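Local coordinates for protein putative glycoside hydrolase (Parabacteroides distasonis ATCC 8503, PDB 3GYC) that is probably a glycoside hydrolase, a cellulase-like enzyme built on a TIM barrel, whose substrate is not established, at residues R55-P60 with W115-V120; W71-V76 with N88-Q93; Y312-L317 with Q352-W357. All blocks are in the same frame, centred on the assembly; numbering follows the deposited sequence.

Interaction 1 of 3, residues R55-P60 with W115-V120; sequences RIDAYP and WYRLDV. With EDO (1,2-ethanediol), chain F.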
loop_
_atom_site.group_PDB
_atom_site.type_symbol
_atom_site.label_atom_id
_atom_site.label_comp_id
_atom_site.label_asym_id
_atom_site.label_seq_id
_atom_site.Cartn_x
_atom_site.Cartn_y
_atom_site.Cartn_z
ATOM N N ARG A 55 -4.513 -1.559 -4.866
ATOM C CA ARG A 55 -4.520 -1.881 -3.443
ATOM C C ARG A 55 -5.517 -0.921 -2.772
ATOM O O ARG A 55 -5.394 0.293 -2.900
ATOM C CB ARG A 55 -3.122 -1.697 -2.875
ATOM C CG ARG A 55 -3.050 -1.814 -1.393
ATOM C CD ARG A 55 -1.767 -1.405 -0.892
ATOM N NE ARG A 55 -1.712 -1.445 0.552
ATOM C CZ ARG A 55 -1.071 -0.559 1.307
ATOM N NH1 ARG A 55 -0.468 0.504 0.754
ATOM N NH2 ARG A 55 -1.102 -0.679 2.624
ATOM N N ILE A 56 -6.549 -1.443 -2.100
ATOM C CA ILE A 56 -7.511 -0.565 -1.508
ATOM C C ILE A 56 -7.764 -0.931 -0.048
ATOM O O ILE A 56 -7.491 -2.044 0.413
ATOM C CB ILE A 56 -8.871 -0.560 -2.232
ATOM C CG1 ILE A 56 -9.556 -1.948 -2.213
ATOM C CG2 ILE A 56 -8.779 -0.065 -3.629
ATOM C CD1 ILE A 56 -10.970 -1.945 -2.772
ATOM N N ASP A 57 -8.315 0.036 0.638
ATOM C CA ASP A 57 -8.798 -0.201 1.997
ATOM C C ASP A 57 -10.185 -0.851 1.885
ATOM O O ASP A 57 -11.087 -0.313 1.201
ATOM C CB ASP A 57 -8.876 1.108 2.765
ATOM C CG ASP A 57 -9.079 0.879 4.268
ATOM O OD1 ASP A 57 -9.667 -0.153 4.661
ATOM O OD2 ASP A 57 -8.556 1.689 5.050
ATOM N N ALA A 58 -10.355 -1.998 2.557
ATOM C CA ALA A 58 -11.616 -2.773 2.551
ATOM C C ALA A 58 -12.551 -2.358 3.724
ATOM O O ALA A 58 -13.691 -2.840 3.784
ATOM C CB ALA A 58 -11.311 -4.259 2.671
ATOM N N TYR A 59 -12.044 -1.511 4.644
ATOM C CA TYR A 59 -12.815 -1.070 5.843
ATOM C C TYR A 59 -13.488 -2.279 6.519
ATOM O O TYR A 59 -14.710 -2.259 6.789
ATOM C CB TYR A 59 -13.891 -0.077 5.449
ATOM C CG TYR A 59 -13.460 1.232 4.814
ATOM C CD1 TYR A 59 -13.193 1.326 3.462
ATOM C CD2 TYR A 59 -13.414 2.414 5.570
ATOM C CE1 TYR A 59 -12.847 2.552 2.876
ATOM C CE2 TYR A 59 -13.055 3.633 5.000
ATOM C CZ TYR A 59 -12.792 3.706 3.651
ATOM O OH TYR A 59 -12.458 4.918 3.070
ATOM N N PRO A 60 -12.709 -3.332 6.815
ATOM C CA PRO A 60 -13.270 -4.594 7.381
ATOM C C PRO A 60 -13.968 -4.389 8.713
ATOM O O PRO A 60 -14.988 -5.011 9.001
ATOM C CB PRO A 60 -12.032 -5.462 7.601
ATOM C CG PRO A 60 -10.899 -4.491 7.768
ATOM C CD PRO A 60 -11.271 -3.194 7.053
ATOM N N TRP A 115 -6.337 0.821 6.715
ATOM C CA TRP A 115 -5.772 1.873 7.543
ATOM C C TRP A 115 -6.668 2.074 8.791
ATOM O O TRP A 115 -6.425 2.971 9.591
ATOM C CB TRP A 115 -5.650 3.173 6.748
ATOM C CG TRP A 115 -4.588 3.177 5.721
ATOM C CD1 TRP A 115 -3.410 3.872 5.758
ATOM C CD2 TRP A 115 -4.605 2.483 4.436
ATOM N NE1 TRP A 115 -2.719 3.664 4.558
ATOM C CE2 TRP A 115 -3.411 2.804 3.766
ATOM C CE3 TRP A 115 -5.516 1.621 3.809
ATOM C CZ2 TRP A 115 -3.087 2.281 2.496
ATOM C CZ3 TRP A 115 -5.210 1.122 2.570
ATOM C CH2 TRP A 115 -3.985 1.436 1.931
ATOM N N TYR A 116 -7.705 1.235 8.939
ATOM C CA TYR A 116 -8.622 1.269 10.082
ATOM C C TYR A 116 -9.085 2.705 10.415
ATOM O O TYR A 116 -8.831 3.239 11.514
ATOM C CB TYR A 116 -7.945 0.566 11.260
ATOM C CG TYR A 116 -7.711 -0.872 10.934
ATOM C CD1 TYR A 116 -8.741 -1.810 11.107
ATOM C CD2 TYR A 116 -6.488 -1.317 10.448
ATOM C CE1 TYR A 116 -8.561 -3.144 10.781
ATOM C CE2 TYR A 116 -6.297 -2.651 10.103
ATOM C CZ TYR A 116 -7.339 -3.561 10.271
ATOM O OH TYR A 116 -7.192 -4.893 9.948
ATOM N N ARG A 117 -9.729 3.315 9.428
ATOM C CA ARG A 117 -10.200 4.683 9.503
ATOM C C ARG A 117 -11.067 4.830 10.730
ATOM O O ARG A 117 -11.889 3.968 11.012
ATOM C CB ARG A 117 -10.960 5.063 8.243
ATOM C CG ARG A 117 -10.056 5.124 7.011
ATOM C CD ARG A 117 -9.243 6.440 6.953
ATOM N NE ARG A 117 -10.127 7.549 6.573
ATOM C CZ ARG A 117 -10.538 8.520 7.383
ATOM N NH1 ARG A 117 -10.144 8.588 8.659
ATOM N NH2 ARG A 117 -11.355 9.439 6.918
ATOM N N LEU A 118 -10.828 5.889 11.478
ATOM C CA LEU A 118 -11.602 6.146 12.698
ATOM C C LEU A 118 -12.939 6.788 12.409
ATOM O O LEU A 118 -13.011 7.923 11.905
ATOM C CB LEU A 118 -10.857 7.037 13.676
ATOM C CG LEU A 118 -9.585 6.496 14.315
ATOM C CD1 LEU A 118 -8.926 7.610 15.134
ATOM C CD2 LEU A 118 -9.871 5.241 15.177
ATOM N N ASP A 119 -14.001 6.062 12.742
ATOM C CA ASP A 119 -15.339 6.597 12.675
ATOM C C ASP A 119 -15.540 7.291 14.029
ATOM O O ASP A 119 -14.753 7.093 14.954
ATOM C CB ASP A 119 -16.387 5.524 12.484
ATOM C CG ASP A 119 -16.460 4.542 13.679
ATOM O OD1 ASP A 119 -15.459 3.817 13.902
ATOM O OD2 ASP A 119 -17.501 4.546 14.399
ATOM N N VAL A 120 -16.610 8.056 14.173
ATOM C CA VAL A 120 -16.829 8.779 15.421
ATOM C C VAL A 120 -16.957 7.842 16.662
ATOM O O VAL A 120 -16.657 8.243 17.769
ATOM C CB VAL A 120 -17.997 9.763 15.287
ATOM C CG1 VAL A 120 -17.605 10.839 14.248
ATOM C CG2 VAL A 120 -19.278 9.040 14.866
HETATM C C1 EDO F . -6.666 5.844 10.845
HETATM O O1 EDO F . -6.832 5.651 9.421
HETATM C C2 EDO F . -7.317 7.154 11.352
HETATM O O2 EDO F . -8.647 7.385 10.826
HETATM O O HOH W 1 -10.482 1.867 6.932
#

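Interaction 2 of 3, residues W71-V76 with N88-Q93; sequences WLLKEV and NEVQVQ. With EDO (1,2-ethanediol), chain E.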
loop_
_atom_site.group_PDB
_atom_site.type_symbol
_atom_site.label_atom_id
_atom_site.label_comp_id
_atom_site.label_asym_id
_atom_site.label_seq_id
_atom_site.Cartn_x
_atom_site.Cartn_y
_atom_site.Cartn_z
ATOM N N TRP A 71 -21.395 5.626 7.700
ATOM C CA TRP A 71 -20.452 5.983 8.763
ATOM C C TRP A 71 -19.845 7.365 8.637
ATOM O O TRP A 71 -19.425 7.732 7.551
ATOM C CB TRP A 71 -19.278 5.026 8.760
ATOM C CG TRP A 71 -19.642 3.581 8.975
ATOM C CD1 TRP A 71 -19.977 2.663 8.015
ATOM C CD2 TRP A 71 -19.691 2.893 10.234
ATOM N NE1 TRP A 71 -20.212 1.433 8.604
ATOM C CE2 TRP A 71 -20.039 1.547 9.960
ATOM C CE3 TRP A 71 -19.464 3.282 11.573
ATOM C CZ2 TRP A 71 -20.175 0.576 10.981
ATOM C CZ3 TRP A 71 -19.584 2.332 12.569
ATOM C CH2 TRP A 71 -19.944 0.996 12.268
ATOM N N LEU A 72 -19.761 8.084 9.763
ATOM C CA LEU A 72 -19.130 9.382 9.850
ATOM C C LEU A 72 -17.665 9.192 10.274
ATOM O O LEU A 72 -17.388 8.655 11.353
ATOM C CB LEU A 72 -19.872 10.259 10.858
ATOM C CG LEU A 72 -19.423 11.728 10.946
ATOM C CD1 LEU A 72 -19.652 12.494 9.651
ATOM C CD2 LEU A 72 -20.150 12.416 12.104
ATOM N N LEU A 73 -16.725 9.555 9.394
ATOM C CA LEU A 73 -15.300 9.361 9.650
ATOM C C LEU A 73 -14.617 10.661 10.024
ATOM O O LEU A 73 -14.967 11.710 9.477
ATOM C CB LEU A 73 -14.607 8.771 8.419
ATOM C CG LEU A 73 -15.186 7.490 7.818
ATOM C CD1 LEU A 73 -14.385 7.065 6.634
ATOM C CD2 LEU A 73 -15.342 6.344 8.838
ATOM N N LYS A 74 -13.680 10.600 10.974
ATOM C CA LYS A 74 -12.877 11.766 11.366
ATOM C C LYS A 74 -11.669 11.794 10.471
ATOM O O LYS A 74 -11.155 10.747 10.134
ATOM C CB LYS A 74 -12.429 11.665 12.816
ATOM C CG LYS A 74 -13.596 11.556 13.761
ATOM C CD LYS A 74 -13.197 11.582 15.247
ATOM C CE LYS A 74 -12.645 10.279 15.748
ATOM N NZ LYS A 74 -12.607 10.316 17.251
ATOM N N GLU A 75 -11.192 12.968 10.079
ATOM C CA GLU A 75 -10.048 13.012 9.156
ATOM C C GLU A 75 -8.731 12.608 9.831
ATOM O O GLU A 75 -8.545 12.777 11.049
ATOM C CB GLU A 75 -9.922 14.408 8.465
ATOM C CG GLU A 75 -9.433 15.581 9.347
ATOM C CD GLU A 75 -10.491 16.204 10.268
ATOM O OE1 GLU A 75 -11.660 15.717 10.336
ATOM O OE2 GLU A 75 -10.153 17.223 10.920
ATOM N N VAL A 76 -7.850 12.022 9.034
ATOM C CA VAL A 76 -6.508 11.677 9.483
ATOM C C VAL A 76 -5.612 12.922 9.409
ATOM O O VAL A 76 -4.752 13.152 10.269
ATOM C CB VAL A 76 -5.866 10.583 8.601
ATOM C CG1 VAL A 76 -4.647 10.013 9.321
ATOM C CG2 VAL A 76 -6.865 9.461 8.284
ATOM N N ASN A 88 -16.270 13.118 6.909
ATOM C CA ASN A 88 -16.881 12.610 5.697
ATOM C C ASN A 88 -17.741 11.401 6.073
ATOM O O ASN A 88 -17.617 10.856 7.183
ATOM C CB ASN A 88 -15.787 12.242 4.697
ATOM C CG ASN A 88 -16.305 12.117 3.273
ATOM O OD1 ASN A 88 -17.500 12.367 2.975
ATOM N ND2 ASN A 88 -15.380 11.836 2.353
ATOM N N GLU A 89 -18.660 11.042 5.189
ATOM C CA GLU A 89 -19.569 9.924 5.427
ATOM C C GLU A 89 -19.396 8.916 4.357
ATOM O O GLU A 89 -19.375 9.276 3.195
ATOM C CB GLU A 89 -21.021 10.362 5.355
ATOM C CG GLU A 89 -21.498 11.206 6.486
ATOM C CD GLU A 89 -23.026 11.456 6.396
ATOM O OE1 GLU A 89 -23.752 10.593 5.793
ATOM O OE2 GLU A 89 -23.506 12.481 6.962
ATOM N N VAL A 90 -19.268 7.655 4.728
ATOM C CA VAL A 90 -19.185 6.578 3.740
ATOM C C VAL A 90 -20.098 5.410 4.089
ATOM O O VAL A 90 -20.432 5.188 5.273
ATOM C CB VAL A 90 -17.745 6.018 3.614
ATOM C CG1 VAL A 90 -16.763 7.153 3.213
ATOM C CG2 VAL A 90 -17.314 5.289 4.898
ATOM N N GLN A 91 -20.532 4.705 3.041
ATOM C CA GLN A 91 -21.287 3.458 3.169
ATOM C C GLN A 91 -20.444 2.429 2.398
ATOM O O GLN A 91 -20.253 2.522 1.160
ATOM C CB GLN A 91 -22.723 3.565 2.655
ATOM C CG GLN A 91 -23.481 2.305 2.888
ATOM C CD GLN A 91 -24.845 2.265 2.254
ATOM O OE1 GLN A 91 -25.594 3.237 2.257
ATOM N NE2 GLN A 91 -25.214 1.094 1.786
ATOM N N VAL A 92 -19.932 1.438 3.119
ATOM C CA VAL A 92 -18.922 0.531 2.553
ATOM C C VAL A 92 -19.498 -0.531 1.623
ATOM O O VAL A 92 -18.924 -0.780 0.573
ATOM C CB VAL A 92 -18.001 -0.057 3.625
ATOM C CG1 VAL A 92 -16.865 -0.855 3.022
ATOM C CG2 VAL A 92 -17.413 1.052 4.491
ATOM N N GLN A 93 -20.617 -1.138 1.982
ATOM C CA GLN A 93 -21.294 -2.089 1.103
ATOM C C GLN A 93 -22.663 -1.530 0.774
ATOM O O GLN A 93 -23.329 -0.964 1.662
ATOM C CB GLN A 93 -21.420 -3.470 1.738
ATOM C CG GLN A 93 -20.154 -4.281 1.870
ATOM C CD GLN A 93 -19.622 -4.818 0.532
ATOM O OE1 GLN A 93 -19.944 -4.288 -0.545
ATOM N NE2 GLN A 93 -18.807 -5.867 0.607
HETATM C C1 EDO E . -17.662 11.252 -0.616
HETATM O O1 EDO E . -18.176 10.257 0.311
HETATM C C2 EDO E . -18.386 12.578 -0.485
HETATM O O2 EDO E . -17.973 13.372 0.652
#

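Interaction 3 of 3, residues Y312-L317 with Q352-W357; sequences YKDWPL and QFAGMW. With EDO (1,2-ethanediol), chain C.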
loop_
_atom_site.group_PDB
_atom_site.type_symbol
_atom_site.label_atom_id
_atom_site.label_comp_id
_atom_site.label_asym_id
_atom_site.label_seq_id
_atom_site.Cartn_x
_atom_site.Cartn_y
_atom_site.Cartn_z
ATOM N N TYR A 312 3.371 14.304 -1.099
ATOM C CA TYR A 312 3.471 15.286 -2.157
ATOM C C TYR A 312 2.080 15.533 -2.622
ATOM O O TYR A 312 1.197 14.751 -2.333
ATOM C CB TYR A 312 4.286 14.751 -3.352
ATOM C CG TYR A 312 5.118 15.853 -4.046
ATOM C CD1 TYR A 312 6.133 16.510 -3.351
ATOM C CD2 TYR A 312 4.917 16.200 -5.384
ATOM C CE1 TYR A 312 6.969 17.476 -3.960
ATOM C CE2 TYR A 312 5.744 17.186 -6.017
ATOM C CZ TYR A 312 6.770 17.842 -5.278
ATOM O OH TYR A 312 7.618 18.799 -5.869
ATOM N N LYS A 313 1.867 16.631 -3.314
ATOM C CA LYS A 313 0.532 16.962 -3.800
ATOM C C LYS A 313 0.630 18.023 -4.874
ATOM O O LYS A 313 1.652 18.659 -5.021
ATOM C CB LYS A 313 -0.362 17.494 -2.656
ATOM C CG LYS A 313 0.146 18.722 -1.940
ATOM C CD LYS A 313 -0.635 18.960 -0.634
ATOM C CE LYS A 313 -0.179 20.173 0.130
ATOM N NZ LYS A 313 -0.987 20.377 1.384
ATOM N N ASP A 314 -0.448 18.181 -5.630
ATOM C CA ASP A 314 -0.582 19.288 -6.564
ATOM C C ASP A 314 -0.601 20.575 -5.732
ATOM O O ASP A 314 -1.446 20.735 -4.858
ATOM C CB ASP A 314 -1.888 19.169 -7.325
ATOM C CG ASP A 314 -1.913 17.988 -8.277
ATOM O OD1 ASP A 314 -0.836 17.564 -8.783
ATOM O OD2 ASP A 314 -3.053 17.514 -8.564
ATOM N N TRP A 315 0.274 21.519 -6.030
ATOM C CA TRP A 315 0.402 22.690 -5.180
ATOM C C TRP A 315 1.188 23.754 -5.908
ATOM O O TRP A 315 1.973 23.417 -6.774
ATOM C CB TRP A 315 1.185 22.265 -3.947
ATOM C CG TRP A 315 0.974 23.057 -2.712
ATOM C CD1 TRP A 315 1.919 23.752 -2.028
ATOM C CD2 TRP A 315 -0.235 23.169 -1.933
ATOM N NE1 TRP A 315 1.381 24.317 -0.905
ATOM C CE2 TRP A 315 0.064 23.981 -0.819
ATOM C CE3 TRP A 315 -1.537 22.681 -2.070
ATOM C CZ2 TRP A 315 -0.880 24.295 0.151
ATOM C CZ3 TRP A 315 -2.474 23.011 -1.108
ATOM C CH2 TRP A 315 -2.151 23.825 -0.020
ATOM N N PRO A 316 0.957 25.031 -5.589
ATOM C CA PRO A 316 1.827 26.015 -6.177
ATOM C C PRO A 316 3.303 25.768 -5.804
ATOM O O PRO A 316 3.649 25.514 -4.646
ATOM C CB PRO A 316 1.356 27.352 -5.531
ATOM C CG PRO A 316 0.713 26.946 -4.265
ATOM C CD PRO A 316 -0.017 25.665 -4.674
ATOM N N LEU A 317 4.146 25.867 -6.815
ATOM C CA LEU A 317 5.586 25.757 -6.672
ATOM C C LEU A 317 6.089 24.336 -6.354
ATOM O O LEU A 317 7.285 24.154 -6.112
ATOM C CB LEU A 317 6.111 26.800 -5.685
ATOM C CG LEU A 317 5.803 28.293 -5.932
ATOM C CD1 LEU A 317 6.297 29.096 -4.737
ATOM C CD2 LEU A 317 6.445 28.841 -7.208
ATOM N N GLN A 352 -6.485 12.316 -8.235
ATOM C CA GLN A 352 -6.346 13.560 -7.489
ATOM C C GLN A 352 -4.927 14.166 -7.506
ATOM O O GLN A 352 -4.716 15.223 -6.942
ATOM C CB GLN A 352 -6.819 13.404 -6.029
ATOM C CG GLN A 352 -5.876 12.671 -5.024
ATOM C CD GLN A 352 -5.912 11.161 -5.031
ATOM O OE1 GLN A 352 -5.943 10.481 -6.095
ATOM N NE2 GLN A 352 -5.906 10.598 -3.816
ATOM N N PHE A 353 -3.951 13.470 -8.091
ATOM C CA PHE A 353 -2.575 13.973 -8.211
ATOM C C PHE A 353 -2.412 14.233 -9.700
ATOM O O PHE A 353 -1.815 13.443 -10.423
ATOM C CB PHE A 353 -1.562 12.964 -7.659
ATOM C CG PHE A 353 -1.769 12.641 -6.223
ATOM C CD1 PHE A 353 -1.416 13.568 -5.241
ATOM C CD2 PHE A 353 -2.335 11.411 -5.828
ATOM C CE1 PHE A 353 -1.605 13.285 -3.903
ATOM C CE2 PHE A 353 -2.540 11.122 -4.491
ATOM C CZ PHE A 353 -2.175 12.063 -3.526
ATOM N N ALA A 354 -3.018 15.339 -10.156
ATOM C CA ALA A 354 -3.052 15.683 -11.563
ATOM C C ALA A 354 -1.655 15.693 -12.185
ATOM O O ALA A 354 -1.456 15.214 -13.326
ATOM C CB ALA A 354 -3.763 17.048 -11.772
ATOM N N GLY A 355 -0.687 16.174 -11.408
ATOM C CA GLY A 355 0.692 16.288 -11.851
ATOM C C GLY A 355 1.375 14.962 -12.148
ATOM O O GLY A 355 2.314 14.909 -12.955
HETATM N N MSE A 356 0.957 13.925 -11.424
HETATM C CA MSE A 356 1.436 12.578 -11.622
HETATM C C MSE A 356 0.561 11.768 -12.604
HETATM O O MSE A 356 1.078 10.987 -13.421
HETATM C CB MSE A 356 1.540 11.855 -10.298
HETATM C CG MSE A 356 2.028 10.414 -10.449
HETATM SE SE MSE A 356 3.779 10.200 -11.134
HETATM C CE MSE A 356 4.713 10.741 -9.478
ATOM N N TRP A 357 -0.752 11.951 -12.526
ATOM C CA TRP A 357 -1.660 11.175 -13.350
ATOM C C TRP A 357 -1.666 11.540 -14.820
ATOM O O TRP A 357 -1.976 10.705 -15.659
ATOM C CB TRP A 357 -3.068 11.383 -12.805
ATOM C CG TRP A 357 -4.195 10.456 -13.241
ATOM C CD1 TRP A 357 -5.357 10.823 -13.869
ATOM C CD2 TRP A 357 -4.331 9.053 -12.967
ATOM N NE1 TRP A 357 -6.190 9.721 -14.016
ATOM C CE2 TRP A 357 -5.581 8.634 -13.478
ATOM C CE3 TRP A 357 -3.502 8.107 -12.398
ATOM C CZ2 TRP A 357 -6.014 7.318 -13.407
ATOM C CZ3 TRP A 357 -3.921 6.807 -12.331
ATOM C CH2 TRP A 357 -5.183 6.416 -12.835
HETATM C C1 EDO C . -5.218 18.453 -7.779
HETATM O O1 EDO C . -5.183 19.880 -8.149
HETATM C C2 EDO C . -6.480 17.971 -7.070
HETATM O O2 EDO C . -6.292 17.686 -5.666
HETATM O O HOH W 2 -2.887 16.595 -5.298
#

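Interaction 1 of 3, residues R55-P60 with W115-V120
The carboxylate of D57 takes the backbone N-H of W115 from above its plane, 51° out of it, yet the bond is nearly straight, with W115 N 2.9 Å from D57 OD2. D57 OD1 turns back to accept Y59 N at 2.7 Å, closing an Asx turn as strand 53-57 ends, and also accepts from the hydroxyl of S114. A water donates to D57 OD2 and accepts from R117 N, joining the same carboxylate oxygen to the backbone two residues beyond W115. D57 CG lies beside the carbonyl carbon (chi1 -168°), which swings the carboxylate across to this loop, and OD2 comes 3.3 Å from W115 CE3 at the edge of the indole. The same six-membered ring reaches R55 with CH2, which sits 3.5 Å above the middle of the guanidinium plane. R55 NH2 bonds to N160 OD1 and NH1 forms a salt bridge with E305, residues just past the fourth and seventh barrel strands, 153-157 and 301-303, where related TIM-barrel glycosidases carry their catalytic acids. Further out, Y59 CE2 rests 3.9 Å from R117 CG; the Y59 hydroxyl bonds to E28, R117 NE forms a salt bridge with it, and R117 NH1 bonds to K74 O. An ethanediol, probably from the crystallisation liquor, bonds to W115 O, L118 N and R117 NH1. The C-terminal end of strand 53-57 is thus tied to the loop after its neighbour 109-113: OD2 bonds to the W115 loop, while OD1 is shared between its own turn and S114, so main-chain N-H groups, a hydroxyl and a water satisfy the buried carboxylate.

Interaction 2 of 3, residues W71-V76 with N88-Q93
A two-stranded antiparallel ribbon, outside the barrel sheet, pairs strand 71-73 with strand 88-90. W71 with V90 and L73 with N88 are hydrogen-bonded pairs, while L72 and E89 form the non-hydrogen-bonded pair between them. W71 N reaches V90 O at 2.6 Å and V90 N returns to W71 O; L73 N meets N88 O at 2.7 Å, and N88 N closes the last, longer bond to L73 O at 3.2 Å. In the middle, E89 CA lies 3.1 Å from W71 O in a CA-H...O contact. W71, L73, N88 and V90 share one face, where L73 CD1 packs against V90 CG2 at 3.8 Å, the two side chains crossing at about a right angle. On the other face L72 CD1 touches E89 CG. The N88 side chain turns along its own strand, bringing OD1 to E89 N, and an ethanediol hydroxyl donates to the same OD1. The ribbon belongs to the connection between helices 60-65 and 95-105. Its W71 side meets helix 60-65 at L62 and E65, V90 lies on L27 and E28 of helix 25-28, and L72 bonds through its backbone to V120 in the loop after strand 109-113.

Interaction 3 of 3, residues Y312-L317 with Q352-W357
The phenyl ring of F353 carries Q352 CG over one face, 3.7 Å above the plane and offset toward the rim, while K313 CA stands at its edge, 4.2 Å from CD1. Q352 is itself held by its side-chain amide, OE1 bonded to the hydroxyl of Y36 and NE2 to D81 O, bonds that fix the side chain lying on the ring. Y312 O approaches the same ring obliquely, 3.5 Å from CE1, and the ring of W82 also meets it, the two planes steeply inclined.

The second flat group is the carboxylate of D314, set at a helix N-terminus. D314 is turned with CG beside its backbone N (chi1 -68°), and its two oxygens reach consecutive N-H groups of the first turn. A354 N meets the syn lone pair of OD2 at 2.7 Å, although the bond is bent (138°); G355 N meets OD1 at 3.0 Å, also on the syn side and straighter (158°). F353 holds the N-cap position of the short helix 354-357, and its carbonyl oxygen receives both M356 N and W357 N. The aspartate comes from the loop after strand 301-303 and the helix from the connection after strand 340-343, so the contact joins two successive strand-to-helix connections of the TIM barrel. The helix end would be expected to favour a negative charge here, and G355, having no side chain, leaves OD1 a clear approach. Beside these bonds a water accepts from D314 N and donates to Q352 O, bridging the two backbones.

In the fold
Interactions 1 and 2 are neighbours, their centres 9 Å apart, whereas interaction 3 lies about 24 Å from the centre of each. Along the chain, interaction 2 is nested within the loop that interaction 1 closes, and interaction 3 follows later. The two neighbours touch directly: K74, just past strand 71-73, probably bonds through its O to R117 NH1 and through its N to L118 O, so the loop after strand 109-113 links the ribbon to the barrel. Interaction 3 joins the connections that follow strands 301-303 and 340-343 of the same eight-stranded sheet. All three therefore fasten excursions from one TIM barrel, in two separate regions.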